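Local coordinates for protein TqaA (PDB 5DIJ) that is the terminal condensation-like domain of a fungal nonribosomal peptide synthetase and probably closes the phosphopantetheine-borne peptide into a macrocycle, at residues 57-62 / 106-111; 66-71 / 176-181; 99-104 / 153-158. All coordinates share one frame; numbering follows the deposited sequence.

Interaction 1: 57-62 / 106-111; sequences AQHVFI and EGHPIQ
Pro109 lays the CG–CD side of its ring over one face of the His59 imidazole, and this CH-pi contact joins helix 56-63 to the three-stranded antiparallel sheet of the condensation-type fold. Pro109 CD lies 3.5 Å from the centroid of the His59 ring, only 16° off the ring normal, which places it over the face. Pro109 CG shifts toward the backbone end of the same ring, 3.6 Å from His59 CG. The helix side chain reaches the proline because its CG is anti to the backbone N (chi1 -154°), which carries the ring out from the helix toward the turn preceding strand 110-115. There His59 CE1 also comes within 3.7 Å of Gly107 O, approaching it obliquely.

A second point of touch is amide to amide. Gln58 NE2 donates to Gln111 OE1 at 3.3 Å with a fairly straight N-H...O angle of 164°; the acceptor lies near the amide plane of Gln58, whereas the donor sits well above the carbonyl plane of Gln111. The two side chains cross at about a right angle.

Outer residues fix both groups. His59 NE2 is hydrogen-bonded to Glu104 OE2, which probably limits rotation of the imidazole against the proline. Replacing His59 by an alanine is likely to leave Glu104 without this partner and open a gap under the Pro109 ring. On the glutamine side, Thr55 N binds Gln58 OE1, and Gln58 NE2 has a further acceptor in Ser179 O, so the buried amide is held at both ends. Pro109 itself is fastened by backbone bonding to Ala54, and Gln111 NE2 is hydrogen-bonded to Pro53 O.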
loop_
_atom_site.group_PDB
_atom_site.type_symbol
_atom_site.label_atom_id
_atom_site.label_comp_id
_atom_site.label_asym_id
_atom_site.label_seq_id
_atom_site.Cartn_x
_atom_site.Cartn_y
_atom_site.Cartn_z
ATOM N N ALA A 57 -7.300 -1.456 6.086
ATOM C CA ALA A 57 -6.056 -1.082 5.415
ATOM C C ALA A 57 -6.074 0.387 4.984
ATOM O O ALA A 57 -5.066 1.084 5.051
ATOM C CB ALA A 57 -5.807 -1.981 4.213
ATOM N N GLN A 58 -7.224 0.859 4.534
ATOM C CA GLN A 58 -7.342 2.258 4.173
ATOM C C GLN A 58 -7.132 3.146 5.392
ATOM O O GLN A 58 -6.342 4.092 5.340
ATOM C CB GLN A 58 -8.696 2.529 3.540
ATOM C CG GLN A 58 -8.777 2.094 2.099
ATOM C CD GLN A 58 -10.162 2.278 1.538
ATOM O OE1 GLN A 58 -11.140 1.709 2.043
ATOM N NE2 GLN A 58 -10.263 3.100 0.503
ATOM N N HIS A 59 -7.822 2.822 6.486
ATOM C CA HIS A 59 -7.696 3.586 7.717
ATOM C C HIS A 59 -6.242 3.577 8.180
ATOM O O HIS A 59 -5.713 4.605 8.635
ATOM C CB HIS A 59 -8.603 3.021 8.799
ATOM C CG HIS A 59 -9.004 4.026 9.837
ATOM N ND1 HIS A 59 -9.765 3.697 10.940
ATOM C CD2 HIS A 59 -8.753 5.350 9.939
ATOM C CE1 HIS A 59 -9.962 4.774 11.674
ATOM N NE2 HIS A 59 -9.359 5.793 11.090
ATOM N N VAL A 60 -5.595 2.420 8.031
ATOM C CA VAL A 60 -4.186 2.283 8.381
ATOM C C VAL A 60 -3.356 3.370 7.703
ATOM O O VAL A 60 -2.610 4.097 8.366
ATOM C CB VAL A 60 -3.634 0.883 8.005
ATOM C CG1 VAL A 60 -2.107 0.893 7.966
ATOM C CG2 VAL A 60 -4.146 -0.176 8.982
ATOM N N PHE A 61 -3.498 3.509 6.389
ATOM C CA PHE A 61 -2.670 4.472 5.675
ATOM C C PHE A 61 -3.034 5.928 6.007
ATOM O O PHE A 61 -2.157 6.796 6.076
ATOM C CB PHE A 61 -2.776 4.250 4.174
ATOM C CG PHE A 61 -1.965 3.101 3.677
ATOM C CD1 PHE A 61 -0.594 3.102 3.804
ATOM C CD2 PHE A 61 -2.571 2.018 3.078
ATOM C CE1 PHE A 61 0.156 2.035 3.341
ATOM C CE2 PHE A 61 -1.821 0.966 2.609
ATOM C CZ PHE A 61 -0.462 0.966 2.744
ATOM N N ILE A 62 -4.320 6.203 6.192
ATOM C CA ILE A 62 -4.738 7.565 6.433
ATOM C C ILE A 62 -4.277 8.012 7.802
ATOM O O ILE A 62 -3.744 9.108 7.955
ATOM C CB ILE A 62 -6.241 7.724 6.315
ATOM C CG1 ILE A 62 -6.660 7.483 4.860
ATOM C CG2 ILE A 62 -6.657 9.123 6.775
ATOM C CD1 ILE A 62 -8.160 7.261 4.703
ATOM N N GLU A 106 -18.340 8.994 13.113
ATOM C CA GLU A 106 -18.525 8.080 14.258
ATOM C C GLU A 106 -17.235 7.462 14.795
ATOM O O GLU A 106 -17.156 7.128 15.977
ATOM C CB GLU A 106 -19.533 6.986 13.945
ATOM C CG GLU A 106 -20.945 7.525 13.973
ATOM C CD GLU A 106 -21.798 7.043 12.818
ATOM O OE1 GLU A 106 -21.252 6.504 11.829
ATOM O OE2 GLU A 106 -23.031 7.213 12.895
ATOM N N GLY A 107 -16.216 7.329 13.959
ATOM C CA GLY A 107 -14.919 6.899 14.452
ATOM C C GLY A 107 -14.193 6.107 13.396
ATOM O O GLY A 107 -13.010 6.333 13.140
ATOM N N HIS A 108 -14.902 5.167 12.781
ATOM C CA HIS A 108 -14.358 4.507 11.601
ATOM C C HIS A 108 -14.711 5.326 10.346
ATOM O O HIS A 108 -15.768 5.975 10.267
ATOM C CB HIS A 108 -14.837 3.042 11.491
ATOM C CG HIS A 108 -14.243 2.120 12.527
ATOM N ND1 HIS A 108 -14.751 2.006 13.799
ATOM C CD2 HIS A 108 -13.185 1.272 12.461
ATOM C CE1 HIS A 108 -14.032 1.124 14.482
ATOM N NE2 HIS A 108 -13.078 0.668 13.693
ATOM N N PRO A 109 -13.795 5.329 9.371
ATOM C CA PRO A 109 -13.985 6.229 8.237
ATOM C C PRO A 109 -14.957 5.684 7.217
ATOM O O PRO A 109 -15.102 4.470 7.049
ATOM C CB PRO A 109 -12.581 6.337 7.637
ATOM C CG PRO A 109 -11.946 5.017 7.950
ATOM C CD PRO A 109 -12.541 4.557 9.266
ATOM N N ILE A 110 -15.626 6.600 6.537
ATOM C CA ILE A 110 -16.388 6.254 5.357
ATOM C C ILE A 110 -15.725 6.922 4.152
ATOM O O ILE A 110 -14.968 7.890 4.306
ATOM C CB ILE A 110 -17.859 6.674 5.501
ATOM C CG1 ILE A 110 -17.959 8.176 5.750
ATOM C CG2 ILE A 110 -18.498 5.934 6.654
ATOM C CD1 ILE A 110 -19.360 8.677 6.046
ATOM N N GLN A 111 -15.969 6.385 2.961
ATOM C CA GLN A 111 -15.492 7.039 1.748
ATOM C C GLN A 111 -16.658 7.419 0.849
ATOM O O GLN A 111 -17.465 6.579 0.478
ATOM C CB GLN A 111 -14.497 6.155 0.991
ATOM C CG GLN A 111 -14.926 4.716 0.770
ATOM C CD GLN A 111 -13.823 3.863 0.145
ATOM O OE1 GLN A 111 -13.063 4.320 -0.723
ATOM N NE2 GLN A 111 -13.723 2.609 0.601
#

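Interaction 2: 66-71 / 176-181; sequences TFHSYN and ISHSQW
With CG between its backbone N and carbonyl carbon (chi1 62°), Trp181 turns its indole toward strand 67-75, where Tyr70, its own CG anti to the carbonyl carbon (chi1 -63°), presents a ring edge to the indole face. These are T-shaped partners, centroids 5.7 Å apart to the six-membered ring of Trp181. The edge of that six-membered ring in turn points at the face of the His68 ring, centroids 5.0 Å apart and planes at 86°, completing an aromatic cluster. His178 ND1 lies over the other indole face from Tyr70.

Backbone bonds set the register: His68 and Ile176 are an antiparallel hydrogen-bonded pair, His68 N to Ile176 O and Ile176 N to His68 O both 2.8 Å. His178 N reaches Thr66 O at 3.2 Å as the chain enters the type I beta turn Ser177-Gln180. Ser177 and His178 stand where the HHxxxDG signature of condensation domains has its two histidines, giving SHxxxDG; its last residue, Gly183, binds phosphopantetheine in another structure of this protein, none being bound here.

Strand 67-75 runs between strands 169-177 and 417-425; Phe61 of helix 56-63 stacks on His178, and Phe190 of helix 186-198 packs edge-to-face with Tyr70.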
loop_
_atom_site.group_PDB
_atom_site.type_symbol
_atom_site.label_atom_id
_atom_site.label_comp_id
_atom_site.label_asym_id
_atom_site.label_seq_id
_atom_site.Cartn_x
_atom_site.Cartn_y
_atom_site.Cartn_z
ATOM N N THR A 66 -0.060 8.696 5.004
ATOM C CA THR A 66 0.580 8.208 3.783
ATOM C C THR A 66 0.065 8.987 2.585
ATOM O O THR A 66 -1.110 8.872 2.193
ATOM C CB THR A 66 0.323 6.727 3.568
ATOM O OG1 THR A 66 0.213 6.101 4.844
ATOM C CG2 THR A 66 1.482 6.096 2.813
ATOM N N PHE A 67 0.958 9.780 2.010
ATOM C CA PHE A 67 0.580 10.773 1.022
ATOM C C PHE A 67 1.691 10.973 0.037
ATOM O O PHE A 67 2.834 11.171 0.406
ATOM C CB PHE A 67 0.251 12.091 1.700
ATOM C CG PHE A 67 -0.512 13.061 0.833
ATOM C CD1 PHE A 67 -1.757 12.727 0.319
ATOM C CD2 PHE A 67 -0.014 14.347 0.599
ATOM C CE1 PHE A 67 -2.478 13.643 -0.455
ATOM C CE2 PHE A 67 -0.732 15.274 -0.155
ATOM C CZ PHE A 67 -1.962 14.920 -0.686
ATOM N N HIS A 68 1.335 10.965 -1.234
ATOM C CA HIS A 68 2.321 10.827 -2.288
ATOM C C HIS A 68 2.182 11.874 -3.329
ATOM O O HIS A 68 1.064 12.259 -3.687
ATOM C CB HIS A 68 2.168 9.453 -2.906
ATOM C CG HIS A 68 3.054 8.439 -2.271
ATOM N ND1 HIS A 68 2.547 7.512 -1.406
ATOM C CD2 HIS A 68 4.351 8.123 -2.484
ATOM C CE1 HIS A 68 3.536 6.723 -1.011
ATOM N NE2 HIS A 68 4.627 7.057 -1.661
ATOM N N SER A 69 3.327 12.300 -3.846
ATOM C CA SER A 69 3.355 13.139 -5.030
ATOM C C SER A 69 4.229 12.486 -6.075
ATOM O O SER A 69 5.469 12.481 -5.963
ATOM C CB SER A 69 3.878 14.544 -4.736
ATOM O OG SER A 69 4.028 15.256 -5.951
ATOM N N TYR A 70 3.577 11.934 -7.095
ATOM C CA TYR A 70 4.300 11.333 -8.200
ATOM C C TYR A 70 4.535 12.396 -9.235
ATOM O O TYR A 70 3.596 13.049 -9.693
ATOM C CB TYR A 70 3.538 10.161 -8.793
ATOM C CG TYR A 70 3.336 9.034 -7.823
ATOM C CD1 TYR A 70 4.365 8.133 -7.541
ATOM C CD2 TYR A 70 2.123 8.870 -7.182
ATOM C CE1 TYR A 70 4.177 7.082 -6.640
ATOM C CE2 TYR A 70 1.925 7.839 -6.290
ATOM C CZ TYR A 70 2.950 6.949 -6.024
ATOM O OH TYR A 70 2.716 5.938 -5.131
ATOM N N ASN A 71 5.805 12.558 -9.573
ATOM C CA ASN A 71 6.271 13.658 -10.372
ATOM C C ASN A 71 6.839 13.169 -11.691
ATOM O O ASN A 71 7.540 12.150 -11.737
ATOM C CB ASN A 71 7.349 14.448 -9.606
ATOM C CG ASN A 71 6.961 14.744 -8.146
ATOM O OD1 ASN A 71 5.791 15.025 -7.819
ATOM N ND2 ASN A 71 7.963 14.712 -7.263
ATOM N N ILE A 176 -1.713 11.911 -4.184
ATOM C CA ILE A 176 -2.624 10.829 -3.852
ATOM C C ILE A 176 -2.343 10.240 -2.483
ATOM O O ILE A 176 -1.199 10.173 -2.054
ATOM C CB ILE A 176 -2.541 9.728 -4.925
ATOM C CG1 ILE A 176 -3.561 8.616 -4.672
ATOM C CG2 ILE A 176 -1.113 9.234 -5.063
ATOM C CD1 ILE A 176 -3.709 7.658 -5.857
ATOM N N SER A 177 -3.404 9.853 -1.786
ATOM C CA SER A 177 -3.298 9.092 -0.545
ATOM C C SER A 177 -3.230 7.578 -0.785
ATOM O O SER A 177 -3.920 7.048 -1.657
ATOM C CB SER A 177 -4.481 9.402 0.350
ATOM O OG SER A 177 -4.876 8.243 1.064
ATOM N N HIS A 178 -2.429 6.876 0.011
ATOM C CA HIS A 178 -2.208 5.444 -0.201
ATOM C C HIS A 178 -3.444 4.608 0.034
ATOM O O HIS A 178 -3.452 3.415 -0.284
ATOM C CB HIS A 178 -1.088 4.941 0.695
ATOM C CG HIS A 178 -0.337 3.772 0.137
ATOM N ND1 HIS A 178 -0.946 2.743 -0.552
ATOM C CD2 HIS A 178 0.981 3.465 0.181
ATOM C CE1 HIS A 178 -0.034 1.856 -0.909
ATOM N NE2 HIS A 178 1.143 2.272 -0.479
ATOM N N SER A 179 -4.492 5.220 0.578
ATOM C CA SER A 179 -5.782 4.540 0.703
ATOM C C SER A 179 -6.489 4.515 -0.641
ATOM O O SER A 179 -7.633 4.075 -0.734
ATOM C CB SER A 179 -6.672 5.235 1.736
ATOM O OG SER A 179 -6.966 6.563 1.323
ATOM N N GLN A 180 -5.804 4.991 -1.676
ATOM C CA GLN A 180 -6.374 5.112 -3.010
ATOM C C GLN A 180 -5.600 4.333 -4.085
ATOM O O GLN A 180 -6.096 4.152 -5.187
ATOM C CB GLN A 180 -6.456 6.590 -3.411
ATOM C CG GLN A 180 -7.428 7.408 -2.579
ATOM C CD GLN A 180 -7.423 8.900 -2.957
ATOM O OE1 GLN A 180 -6.361 9.541 -3.070
ATOM N NE2 GLN A 180 -8.615 9.448 -3.179
ATOM N N TRP A 181 -4.389 3.888 -3.780
ATOM C CA TRP A 181 -3.625 3.084 -4.732
ATOM C C TRP A 181 -2.921 1.903 -4.034
ATOM O O TRP A 181 -3.011 1.737 -2.806
ATOM C CB TRP A 181 -2.595 3.950 -5.461
ATOM C CG TRP A 181 -1.604 4.537 -4.499
ATOM C CD1 TRP A 181 -1.789 5.621 -3.685
ATOM C CD2 TRP A 181 -0.288 4.043 -4.215
ATOM N NE1 TRP A 181 -0.667 5.836 -2.929
ATOM C CE2 TRP A 181 0.270 4.880 -3.233
ATOM C CE3 TRP A 181 0.471 2.973 -4.697
ATOM C CZ2 TRP A 181 1.557 4.682 -2.721
ATOM C CZ3 TRP A 181 1.747 2.782 -4.193
ATOM C CH2 TRP A 181 2.278 3.634 -3.213
#

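Interaction 3: 99-104 / 153-158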
loop_
_atom_site.group_PDB
_atom_site.type_symbol
_atom_site.label_atom_id
_atom_site.label_comp_id
_atom_site.label_asym_id
_atom_site.label_seq_id
_atom_site.Cartn_x
_atom_site.Cartn_y
_atom_site.Cartn_z
ATOM N N ARG A 99 -11.828 10.055 -7.456
ATOM C CA ARG A 99 -12.905 10.986 -7.129
ATOM C C ARG A 99 -13.440 10.731 -5.724
ATOM O O ARG A 99 -14.598 11.048 -5.419
ATOM C CB ARG A 99 -14.077 10.821 -8.104
ATOM C CG ARG A 99 -13.893 11.349 -9.506
ATOM C CD ARG A 99 -14.571 10.444 -10.581
ATOM N NE ARG A 99 -15.808 9.813 -10.137
ATOM C CZ ARG A 99 -16.315 8.710 -10.688
ATOM N NH1 ARG A 99 -15.689 8.119 -11.708
ATOM N NH2 ARG A 99 -17.446 8.187 -10.217
ATOM N N THR A 100 -12.646 10.098 -4.875
ATOM C CA THR A 100 -13.172 9.705 -3.571
ATOM C C THR A 100 -12.705 10.665 -2.479
ATOM O O THR A 100 -11.571 11.151 -2.498
ATOM C CB THR A 100 -12.772 8.256 -3.210
ATOM O OG1 THR A 100 -13.253 7.358 -4.225
ATOM C CG2 THR A 100 -13.339 7.853 -1.854
ATOM N N SER A 101 -13.607 10.952 -1.547
ATOM C CA SER A 101 -13.329 11.846 -0.433
ATOM C C SER A 101 -13.555 11.103 0.887
ATOM O O SER A 101 -14.500 10.320 1.004
ATOM C CB SER A 101 -14.219 13.090 -0.521
ATOM O OG SER A 101 -14.125 13.881 0.650
ATOM N N PHE A 102 -12.699 11.345 1.876
ATOM C CA PHE A 102 -12.749 10.560 3.100
ATOM C C PHE A 102 -13.148 11.396 4.302
ATOM O O PHE A 102 -12.486 12.377 4.654
ATOM C CB PHE A 102 -11.396 9.893 3.376
ATOM C CG PHE A 102 -10.943 8.963 2.290
ATOM C CD1 PHE A 102 -10.197 9.437 1.224
ATOM C CD2 PHE A 102 -11.266 7.611 2.332
ATOM C CE1 PHE A 102 -9.772 8.581 0.213
ATOM C CE2 PHE A 102 -10.848 6.736 1.321
ATOM C CZ PHE A 102 -10.098 7.219 0.261
ATOM N N VAL A 103 -14.237 10.998 4.937
ATOM C CA VAL A 103 -14.590 11.585 6.208
ATOM C C VAL A 103 -14.753 10.482 7.231
ATOM O O VAL A 103 -14.907 9.310 6.893
ATOM C CB VAL A 103 -15.875 12.421 6.127
ATOM C CG1 VAL A 103 -15.794 13.391 4.951
ATOM C CG2 VAL A 103 -17.102 11.524 6.009
ATOM N N GLU A 104 -14.703 10.872 8.490
ATOM C CA GLU A 104 -14.762 9.929 9.581
ATOM C C GLU A 104 -15.964 10.253 10.422
ATOM O O GLU A 104 -15.852 10.985 11.404
ATOM C CB GLU A 104 -13.491 10.010 10.429
ATOM C CG GLU A 104 -13.013 8.700 11.050
ATOM C CD GLU A 104 -11.883 8.933 12.049
ATOM O OE1 GLU A 104 -11.912 9.984 12.730
ATOM O OE2 GLU A 104 -10.965 8.086 12.145
ATOM N N GLY A 153 -12.156 15.582 4.483
ATOM C CA GLY A 153 -13.058 15.466 3.350
ATOM C C GLY A 153 -12.546 16.056 2.048
ATOM O O GLY A 153 -13.020 15.698 0.976
ATOM N N SER A 154 -11.606 16.992 2.133
ATOM C CA SER A 154 -10.930 17.480 0.938
ATOM C C SER A 154 -10.451 16.320 0.053
ATOM O O SER A 154 -9.709 15.462 0.517
ATOM C CB SER A 154 -9.744 18.362 1.331
ATOM O OG SER A 154 -8.829 18.495 0.247
ATOM N N LEU A 155 -10.884 16.285 -1.203
ATOM C CA LEU A 155 -10.392 15.293 -2.164
ATOM C C LEU A 155 -8.870 15.260 -2.222
ATOM O O LEU A 155 -8.236 16.274 -2.499
ATOM C CB LEU A 155 -10.935 15.577 -3.562
ATOM C CG LEU A 155 -12.434 15.400 -3.717
ATOM C CD1 LEU A 155 -12.842 15.934 -5.063
ATOM C CD2 LEU A 155 -12.787 13.941 -3.607
ATOM N N PRO A 156 -8.281 14.086 -1.954
ATOM C CA PRO A 156 -6.817 13.932 -1.915
ATOM C C PRO A 156 -6.133 13.901 -3.287
ATOM O O PRO A 156 -4.981 14.311 -3.383
ATOM C CB PRO A 156 -6.629 12.597 -1.179
ATOM C CG PRO A 156 -7.918 12.430 -0.368
ATOM C CD PRO A 156 -8.972 12.963 -1.298
ATOM N N VAL A 157 -6.792 13.407 -4.330
ATOM C CA VAL A 157 -6.153 13.437 -5.645
ATOM C C VAL A 157 -6.253 14.841 -6.229
ATOM O O VAL A 157 -7.319 15.461 -6.225
ATOM C CB VAL A 157 -6.769 12.426 -6.609
ATOM C CG1 VAL A 157 -6.020 12.448 -7.946
ATOM C CG2 VAL A 157 -6.715 11.046 -5.999
ATOM N N ARG A 158 -5.127 15.351 -6.699
ATOM C CA ARG A 158 -5.059 16.711 -7.202
ATOM C C ARG A 158 -3.799 16.847 -8.027
ATOM O O ARG A 158 -2.820 16.137 -7.804
ATOM C CB ARG A 158 -5.073 17.732 -6.071
ATOM C CG ARG A 158 -4.359 17.283 -4.801
ATOM C CD ARG A 158 -4.555 18.312 -3.710
ATOM N NE ARG A 158 -5.886 18.925 -3.783
ATOM C CZ ARG A 158 -6.248 20.022 -3.115
ATOM N NH1 ARG A 158 -5.385 20.640 -2.299
ATOM N NH2 ARG A 158 -7.482 20.499 -3.255
#
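Leu155 and Gly153 lie against strand 100-103, an edge strand of the three-stranded antiparallel sheet in this condensation-type fold, and bring the loop before strand 158-163 onto it. The close part sets Gly153, Leu155 and Pro156 against the strand backbone. Gly153 CA makes a CA-H...O contact with Phe102 O at 3.4 Å and lies 3.8 Å from Val103 CG1; a CB there would come tight against that methyl, and at its backbone angles would also press on the carbonyl O of the residue before. Leu155, its CG anti to the carbonyl carbon (chi1 -67°), turns CD2 onto the strand, 3.5 Å from Ser101 CB and, like Pro156 CD, beside Thr100 O. The very short approach of Ser101 OG to Gly153 O is doubtful and supports no bond. The fit is thus van der Waals rather than hydrogen-bonded.

The opposite aspect of the loop is looser: Ser154 directs its CB away from the strand and is partly exposed, and Arg158 is exposed, its backbone paired with Gln175. On the packed side, Pro156 meets the Phe102 ring at its edge, the two side chains crossing at about a right angle with Pro156 CG 4.1 Å from Phe102 CD1.

How the interactions relate
All three contacts are largely buried, but interaction 2 lies deepest and nearest the phosphopantetheine site, while interactions 1 and 3 lie away from it. Their chemistry follows their place: strand pairing and aromatic stacking in interaction 2, helix-to-turn CH-pi packing and paired amides in interaction 1, and van der Waals and CA-H...O packing of a loop on an edge strand in interaction 3, whose loop also reaches solvent. Interactions 1 and 3 share one sheet, since Ile110 N bonds Val103 O. Interactions 1 and 2 are joined through Phe61 O and Thr66 OG1, as helix 56-63 leads into strand 67-75. The 177-180 turn touches both others, Ser179 OG packing on Phe102 CZ and on Ile62 CD1.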